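Local coordinates for beta-N-acetylhexosaminidase (Streptomyces plicatus, PDB 1JAK), which probably removes terminal N-acetylhexosamine residues from glycans as a family 20 glycoside hydrolase, through substrate-assisted catalysis, at residues R58-Y63 against H121-L126; Y100-G105 against V109-R114. All coordinates share one frame; numbering follows the deposited sequence.

Contact 1. Residues R58-Y63 against H121-L126; sequences RRVGDY and HGVQTL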
ATOM      1  N   ARG A  58      17.387   7.638  15.887  1.00 20.05           N
ATOM      2  CA  ARG A  58      18.560   7.287  15.097  1.00 20.12           C
ATOM      3  C   ARG A  58      18.171   6.430  13.901  1.00 18.08           C
ATOM      4  O   ARG A  58      18.794   6.505  12.845  1.00 16.53           O
ATOM      5  CB  ARG A  58      19.584   6.523  15.942  1.00 22.75           C
ATOM      6  CG  ARG A  58      20.369   7.380  16.924  1.00 27.43           C
ATOM      7  CD  ARG A  58      21.621   6.645  17.390  1.00 30.43           C
ATOM      8  NE  ARG A  58      22.429   7.438  18.314  1.00 34.41           N
ATOM      9  CZ  ARG A  58      22.042   7.782  19.538  1.00 35.84           C
ATOM     10  NH1 ARG A  58      20.853   7.402  19.990  1.00 36.74           N
ATOM     11  NH2 ARG A  58      22.844   8.500  20.314  1.00 35.88           N
ATOM     12  N   ARG A  59      17.136   5.615  14.077  1.00 16.01           N
ATOM     13  CA  ARG A  59      16.659   4.737  13.018  1.00 16.50           C
ATOM     14  C   ARG A  59      16.205   5.542  11.807  1.00 13.73           C
ATOM     15  O   ARG A  59      16.513   5.191  10.666  1.00 12.19           O
ATOM     16  CB  ARG A  59      15.501   3.888  13.544  1.00 19.51           C
ATOM     17  CG  ARG A  59      15.118   2.715  12.670  1.00 26.77           C
ATOM     18  CD  ARG A  59      15.026   1.459  13.522  1.00 31.58           C
ATOM     19  NE  ARG A  59      14.280   1.709  14.753  1.00 34.69           N
ATOM     20  CZ  ARG A  59      14.226   0.867  15.778  1.00 37.22           C
ATOM     21  NH1 ARG A  59      14.877  -0.288  15.725  1.00 37.85           N
ATOM     22  NH2 ARG A  59      13.529   1.184  16.862  1.00 37.80           N
ATOM     23  N   VAL A  60      15.472   6.623  12.053  1.00 11.86           N
ATOM     24  CA  VAL A  60      14.994   7.458  10.960  1.00 11.32           C
ATOM     25  C   VAL A  60      16.175   8.223  10.372  1.00 10.91           C
ATOM     26  O   VAL A  60      16.236   8.466   9.165  1.00  9.92           O
ATOM     27  CB  VAL A  60      13.928   8.465  11.435  1.00 10.90           C
ATOM     28  CG1 VAL A  60      13.415   9.276  10.249  1.00 11.76           C
ATOM     29  CG2 VAL A  60      12.780   7.727  12.115  1.00 12.55           C
ATOM     30  N   GLY A  61      17.111   8.603  11.237  1.00 11.12           N
ATOM     31  CA  GLY A  61      18.287   9.321  10.779  1.00 10.73           C
ATOM     32  C   GLY A  61      19.112   8.453   9.845  1.00 10.46           C
ATOM     33  O   GLY A  61      19.547   8.909   8.785  1.00  9.60           O
ATOM     34  N   ASP A  62      19.328   7.198  10.231  1.00 10.00           N
ATOM     35  CA  ASP A  62      20.102   6.283   9.399  1.00 10.70           C
ATOM     36  C   ASP A  62      19.383   6.047   8.076  1.00 10.02           C
ATOM     37  O   ASP A  62      20.018   5.917   7.031  1.00  9.83           O
ATOM     38  CB  ASP A  62      20.314   4.936  10.100  1.00 13.87           C
ATOM     39  CG  ASP A  62      21.183   5.042  11.337  1.00 17.82           C
ATOM     40  OD1 ASP A  62      22.085   5.905  11.367  1.00 18.65           O
ATOM     41  OD2 ASP A  62      20.973   4.244  12.274  1.00 21.06           O
ATOM     42  N   TYR A  63      18.056   5.979   8.128  1.00  9.08           N
ATOM     43  CA  TYR A  63      17.257   5.768   6.925  1.00  9.39           C
ATOM     44  C   TYR A  63      17.488   6.914   5.944  1.00  9.19           C
ATOM     45  O   TYR A  63      17.682   6.701   4.743  1.00 10.62           O
ATOM     46  CB  TYR A  63      15.773   5.700   7.288  1.00  9.65           C
ATOM     47  CG  TYR A  63      14.852   5.684   6.091  1.00 10.40           C
ATOM     48  CD1 TYR A  63      14.644   4.517   5.356  1.00  9.97           C
ATOM     49  CD2 TYR A  63      14.192   6.846   5.684  1.00  9.45           C
ATOM     50  CE1 TYR A  63      13.801   4.509   4.245  1.00 10.32           C
ATOM     51  CE2 TYR A  63      13.356   6.848   4.576  1.00 10.65           C
ATOM     52  CZ  TYR A  63      13.162   5.680   3.863  1.00  9.40           C
ATOM     53  OH  TYR A  63      12.327   5.683   2.772  1.00 10.68           O
ATOM     54  N   HIS A 121       7.693  10.440   7.656  1.00  8.92           N
ATOM     55  CA  HIS A 121       6.883  11.093   6.638  1.00  8.80           C
ATOM     56  C   HIS A 121       7.525  12.416   6.230  1.00  8.78           C
ATOM     57  O   HIS A 121       7.479  12.798   5.062  1.00  8.30           O
ATOM     58  CB  HIS A 121       5.463  11.298   7.166  1.00  8.78           C
ATOM     59  CG  HIS A 121       4.725  10.014   7.387  1.00 10.24           C
ATOM     60  ND1 HIS A 121       3.695   9.890   8.295  1.00  8.78           N
ATOM     61  CD2 HIS A 121       4.875   8.793   6.820  1.00 11.19           C
ATOM     62  CE1 HIS A 121       3.246   8.647   8.281  1.00 10.25           C
ATOM     63  NE2 HIS A 121       3.945   7.960   7.395  1.00 10.75           N
ATOM     64  N   GLY A 122       8.135  13.106   7.191  1.00  8.30           N
ATOM     65  CA  GLY A 122       8.798  14.362   6.875  1.00  8.66           C
ATOM     66  C   GLY A 122       9.936  14.104   5.903  1.00  8.32           C
ATOM     67  O   GLY A 122      10.210  14.907   5.009  1.00  8.31           O
ATOM     68  N   VAL A 123      10.607  12.972   6.086  1.00  8.04           N
ATOM     69  CA  VAL A 123      11.709  12.585   5.212  1.00  7.71           C
ATOM     70  C   VAL A 123      11.196  12.354   3.793  1.00  7.81           C
ATOM     71  O   VAL A 123      11.848  12.733   2.825  1.00  7.25           O
ATOM     72  CB  VAL A 123      12.412  11.304   5.734  1.00  7.96           C
ATOM     73  CG1 VAL A 123      13.297  10.698   4.647  1.00  8.15           C
ATOM     74  CG2 VAL A 123      13.260  11.647   6.955  1.00  8.87           C
ATOM     75  N   GLN A 124      10.020  11.743   3.665  1.00  8.00           N
ATOM     76  CA  GLN A 124       9.459  11.490   2.343  1.00  6.90           C
ATOM     77  C   GLN A 124       9.194  12.806   1.614  1.00  7.79           C
ATOM     78  O   GLN A 124       9.273  12.879   0.393  1.00  8.72           O
ATOM     79  CB  GLN A 124       8.163  10.682   2.450  1.00  6.48           C
ATOM     80  CG  GLN A 124       8.323   9.320   3.125  1.00  8.27           C
ATOM     81  CD  GLN A 124       9.471   8.504   2.549  1.00  9.58           C
ATOM     82  OE1 GLN A 124       9.744   8.550   1.349  1.00  6.99           O
ATOM     83  NE2 GLN A 124      10.140   7.740   3.405  1.00  9.82           N
ATOM     84  N   THR A 125       8.869  13.848   2.368  1.00  8.48           N
ATOM     85  CA  THR A 125       8.633  15.152   1.770  1.00  8.53           C
ATOM     86  C   THR A 125       9.977  15.756   1.375  1.00  7.83           C
ATOM     87  O   THR A 125      10.128  16.307   0.281  1.00  8.52           O
ATOM     88  CB  THR A 125       7.915  16.083   2.760  1.00  7.93           C
ATOM     89  OG1 THR A 125       6.568  15.627   2.927  1.00  8.97           O
ATOM     90  CG2 THR A 125       7.910  17.524   2.252  1.00  9.12           C
ATOM     91  N   LEU A 126      10.957  15.635   2.265  1.00  8.43           N
ATOM     92  CA  LEU A 126      12.287  16.174   2.006  1.00  9.46           C
ATOM     93  C   LEU A 126      12.905  15.629   0.720  1.00  9.80           C
ATOM     94  O   LEU A 126      13.508  16.379  -0.051  1.00  9.98           O
ATOM     95  CB  LEU A 126      13.215  15.878   3.189  1.00  8.77           C
ATOM     96  CG  LEU A 126      14.673  16.330   3.049  1.00 10.32           C
ATOM     97  CD1 LEU A 126      14.735  17.845   2.836  1.00  9.23           C
ATOM     98  CD2 LEU A 126      15.443  15.940   4.304  1.00 10.46           C
TER
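Val60 and Tyr63 of helix 55-72 meet Val123 and Gln124 of helix 116-129. These are two neighbouring helices of the alpha/beta domain that precedes the catalytic barrel in family 20 enzymes. They run nearly parallel, at 18°, with segment axes 10.9 Å apart. That spacing is wide, so side chains alone bridge the gap and the shared area is small. Val60 CG1 meets Val123 CG2 at 4.1 Å, the two valines sliding past each other in opposite senses. The other methyl of Val123, CG1, sits at the edge of the Tyr63 ring, 3.9 Å from CE2. Tyr63 carries CG anti to its backbone N (chi1 172°), which extends the ring across to the second helix. There the phenol oxygen is met by the Gln124 amide, whose plane is strongly inclined to the ring. The Gln124 chain bends at chi2, and this brings its end closer to Tyr63 than its CB direction would suggest. The other end of that amide is held too, since OE1 accepts from Arg127 NH1 one turn further along. With both ends bonded, the amide has a defined flip.

The same helix pair extends the packing: Val123 also touches Leu64 and Leu67 of helix 55-72, and Val60 touches Ala116 and Leu119 of helix 116-129. The Tyr63 ring meets that of Phe120 with the planes inclined, and it also touches Arg243. The one hydrogen bond between the two segments runs from Gln124 NE2 to Tyr63 OH, 3.1 Å long, with an N-H...O angle of 166° and the oxygen in the amide plane.

Contact 2. Residues Y100-G105 against V109-R114; sequences YRLDSG and VTITAR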
ATOM      1  N   TYR A 100       3.939  16.015  10.954  1.00 10.42           N
ATOM      2  CA  TYR A 100       5.240  16.630  11.197  1.00 10.66           C
ATOM      3  C   TYR A 100       5.246  18.077  10.721  1.00 11.36           C
ATOM      4  O   TYR A 100       4.325  18.538  10.045  1.00 10.82           O
ATOM      5  CB  TYR A 100       6.328  15.893  10.407  1.00 10.42           C
ATOM      6  CG  TYR A 100       6.121  16.024   8.911  1.00 10.71           C
ATOM      7  CD1 TYR A 100       5.217  15.197   8.243  1.00 10.95           C
ATOM      8  CD2 TYR A 100       6.732  17.050   8.185  1.00 10.62           C
ATOM      9  CE1 TYR A 100       4.920  15.390   6.901  1.00 10.33           C
ATOM     10  CE2 TYR A 100       6.441  17.253   6.836  1.00 10.00           C
ATOM     11  CZ  TYR A 100       5.529  16.420   6.204  1.00 10.66           C
ATOM     12  OH  TYR A 100       5.204  16.635   4.888  1.00 10.30           O
ATOM     13  N   ARG A 101       6.308  18.785  11.083  1.00 12.11           N
ATOM     14  CA  ARG A 101       6.512  20.149  10.629  1.00 12.27           C
ATOM     15  C   ARG A 101       7.902  20.107  10.010  1.00 11.77           C
ATOM     16  O   ARG A 101       8.790  19.426  10.530  1.00 12.27           O
ATOM     17  CB  ARG A 101       6.502  21.164  11.781  1.00 14.42           C
ATOM     18  CG  ARG A 101       6.736  22.588  11.276  1.00 17.93           C
ATOM     19  CD  ARG A 101       6.575  23.667  12.345  1.00 21.67           C
ATOM     20  NE  ARG A 101       7.714  23.749  13.255  1.00 26.14           N
ATOM     21  CZ  ARG A 101       7.766  23.172  14.451  1.00 28.22           C
ATOM     22  NH1 ARG A 101       6.739  22.460  14.895  1.00 30.59           N
ATOM     23  NH2 ARG A 101       8.845  23.317  15.211  1.00 29.82           N
ATOM     24  N   LEU A 102       8.082  20.791   8.887  1.00 11.87           N
ATOM     25  CA  LEU A 102       9.382  20.837   8.233  1.00 12.42           C
ATOM     26  C   LEU A 102       9.754  22.295   8.005  1.00 12.83           C
ATOM     27  O   LEU A 102       9.063  23.020   7.283  1.00 12.48           O
ATOM     28  CB  LEU A 102       9.352  20.085   6.894  1.00 11.93           C
ATOM     29  CG  LEU A 102      10.686  19.953   6.140  1.00 11.45           C
ATOM     30  CD1 LEU A 102      10.603  18.792   5.153  1.00 11.10           C
ATOM     31  CD2 LEU A 102      11.020  21.252   5.413  1.00 11.14           C
ATOM     32  N   ASP A 103      10.837  22.725   8.645  1.00 13.55           N
ATOM     33  CA  ASP A 103      11.317  24.094   8.505  1.00 13.99           C
ATOM     34  C   ASP A 103      12.602  24.061   7.688  1.00 13.77           C
ATOM     35  O   ASP A 103      13.477  23.229   7.935  1.00 14.29           O
ATOM     36  CB  ASP A 103      11.586  24.704   9.884  1.00 14.38           C
ATOM     37  CG  ASP A 103      10.339  24.780  10.745  1.00 17.06           C
ATOM     38  OD1 ASP A 103       9.350  25.399  10.305  1.00 19.07           O
ATOM     39  OD2 ASP A 103      10.347  24.223  11.862  1.00 18.39           O
ATOM     40  N   SER A 104      12.713  24.957   6.713  1.00 12.65           N
ATOM     41  CA  SER A 104      13.891  25.007   5.854  1.00 14.13           C
ATOM     42  C   SER A 104      14.419  26.420   5.648  1.00 14.42           C
ATOM     43  O   SER A 104      13.656  27.351   5.401  1.00 15.42           O
ATOM     44  CB  SER A 104      13.573  24.390   4.492  1.00 13.89           C
ATOM     45  OG  SER A 104      14.676  24.515   3.610  1.00 13.37           O
ATOM     46  N   GLY A 105      15.737  26.562   5.736  1.00 14.83           N
ATOM     47  CA  GLY A 105      16.366  27.855   5.554  1.00 15.62           C
ATOM     48  C   GLY A 105      17.875  27.724   5.650  1.00 16.17           C
ATOM     49  O   GLY A 105      18.386  26.623   5.846  1.00 14.82           O
ATOM     50  N   VAL A 109      17.652  22.400   7.947  1.00 13.43           N
ATOM     51  CA  VAL A 109      16.323  21.826   7.786  1.00 13.45           C
ATOM     52  C   VAL A 109      15.992  21.087   9.069  1.00 13.30           C
ATOM     53  O   VAL A 109      16.790  20.284   9.556  1.00 13.83           O
ATOM     54  CB  VAL A 109      16.260  20.828   6.606  1.00 13.48           C
ATOM     55  CG1 VAL A 109      14.938  20.068   6.635  1.00 15.18           C
ATOM     56  CG2 VAL A 109      16.390  21.576   5.289  1.00 15.64           C
ATOM     57  N   THR A 110      14.825  21.378   9.629  1.00 12.85           N
ATOM     58  CA  THR A 110      14.398  20.722  10.850  1.00 12.58           C
ATOM     59  C   THR A 110      13.041  20.072  10.652  1.00 12.23           C
ATOM     60  O   THR A 110      12.089  20.721  10.219  1.00 12.29           O
ATOM     61  CB  THR A 110      14.290  21.713  12.022  1.00 14.79           C
ATOM     62  OG1 THR A 110      15.574  22.299  12.272  1.00 15.26           O
ATOM     63  CG2 THR A 110      13.813  20.999  13.281  1.00 14.90           C
ATOM     64  N   ILE A 111      12.971  18.782  10.955  1.00 11.25           N
ATOM     65  CA  ILE A 111      11.724  18.038  10.854  1.00 10.81           C
ATOM     66  C   ILE A 111      11.332  17.700  12.284  1.00 11.56           C
ATOM     67  O   ILE A 111      12.075  17.027  12.998  1.00 11.06           O
ATOM     68  CB  ILE A 111      11.900  16.740  10.044  1.00 10.86           C
ATOM     69  CG1 ILE A 111      12.249  17.085   8.593  1.00 10.78           C
ATOM     70  CG2 ILE A 111      10.615  15.909  10.100  1.00 11.92           C
ATOM     71  CD1 ILE A 111      12.556  15.876   7.726  1.00 11.14           C
ATOM     72  N   THR A 112      10.171  18.190  12.702  1.00 10.88           N
ATOM     73  CA  THR A 112       9.684  17.957  14.054  1.00 11.86           C
ATOM     74  C   THR A 112       8.400  17.137  14.029  1.00 11.15           C
ATOM     75  O   THR A 112       7.527  17.372  13.197  1.00 11.28           O
ATOM     76  CB  THR A 112       9.398  19.294  14.769  1.00 13.65           C
ATOM     77  OG1 THR A 112      10.576  20.113  14.747  1.00 13.84           O
ATOM     78  CG2 THR A 112       8.983  19.047  16.211  1.00 14.90           C
ATOM     79  N   ALA A 113       8.289  16.182  14.944  1.00 11.82           N
ATOM     80  CA  ALA A 113       7.102  15.334  15.023  1.00 12.87           C
ATOM     81  C   ALA A 113       6.949  14.756  16.424  1.00 13.89           C
ATOM     82  O   ALA A 113       7.866  14.841  17.241  1.00 14.47           O
ATOM     83  CB  ALA A 113       7.200  14.206  14.004  1.00 11.70           C
ATOM     84  N   ARG A 114       5.789  14.165  16.701  1.00 13.76           N
ATOM     85  CA  ARG A 114       5.549  13.566  18.006  1.00 16.14           C
ATOM     86  C   ARG A 114       6.094  12.143  18.024  1.00 16.40           C
ATOM     87  O   ARG A 114       6.566  11.665  19.054  1.00 17.25           O
ATOM     88  CB  ARG A 114       4.050  13.542  18.324  1.00 17.68           C
ATOM     89  CG  ARG A 114       3.394  14.911  18.374  1.00 22.00           C
ATOM     90  CD  ARG A 114       1.902  14.786  18.662  1.00 25.11           C
ATOM     91  NE  ARG A 114       1.643  14.274  20.005  1.00 28.50           N
ATOM     92  CZ  ARG A 114       1.795  14.986  21.118  1.00 31.74           C
ATOM     93  NH1 ARG A 114       2.203  16.246  21.053  1.00 33.31           N
ATOM     94  NH2 ARG A 114       1.546  14.437  22.300  1.00 33.43           N
TER
HETATM   95  O   HOH W   1      10.406  21.617  12.298  1.00 15.43           O
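Arg101 and Asp103 pair with Thr112 and Thr110 across an antiparallel ladder, each pair joined by two backbone bonds: Arg101 N to Thr112 O is 2.8 Å, and Thr112 N to Arg101 O is 2.9 Å. Leu102-Ile111 and Ser104-Val109 are the non-hydrogen-bonded pairs between and beyond them. On the face of Arg101 the side chains are polar. The Arg101 and Thr112 side chains run alongside one another in the same sense. Thr112 OG1 lies over one face of the guanidinium, 3.7 Å from Arg101 NH2. Arg101 starts extended and then bends at chi3 (76°), which turns its head towards Asp103. Its NE forms a salt bridge with Asp103 OD2 at 3.0 Å, using the syn lone pair of that oxygen. A water is hydrogen-bonded to Asp103 OD2 (2.6 Å), Thr110 O and Thr112 OG1. Thr150, Tyr95 and Arg89 also bond to Asp103 OD1, Arg101 NH1 and Thr112 OG1, respectively. With a leucine in place of Arg101 the salt bridge is gone, and the Asp103 carboxylate, though still bonded to Thr150, would probably be freer to turn.

The two strands form a beta hairpin inside the mixed sheet of the domain. Strand 145-153 flanks Tyr100-Gly105, and strand 86-90 flanks the other arm. The face of Leu102 and Ile111 is largely apolar and looks to helix 116-129. Leu102 CG meets Ile111 CG1 at 4.1 Å, and the two chains cross at a slant. At the far end of the ladder, Tyr100 CB packs on Ala113 CB at 4.1 Å. Nearer the turn, Val109 CG2 lies 3.8 Å from Ser104 OG, a hydroxyl hydrogen-bonded to Ala147 O of strand 145-153.

The centres of the two contacts are 11 Å apart. Contact 2 supplies part of the sheet, and contact 1 the helix pair beside it; strand 108-113 leads on to helix 116-129. They touch directly. Ile111 CD1 lies 3.7 Å from Gly122 C, and Tyr100 CD2 lies 3.6 Å from Gly122 CA, where no side chain intervenes. Tyr100 OH and Thr125 OG1 are 2.6 Å apart, a probable hydrogen bond. Neither contact includes a residue of the inhibitor pocket, which is formed by the barrel domain. Helix 116-129 of contact 1 does reach that domain: Thr125 bonds to Lys187, and His121 meets Trp474 edge-to-face.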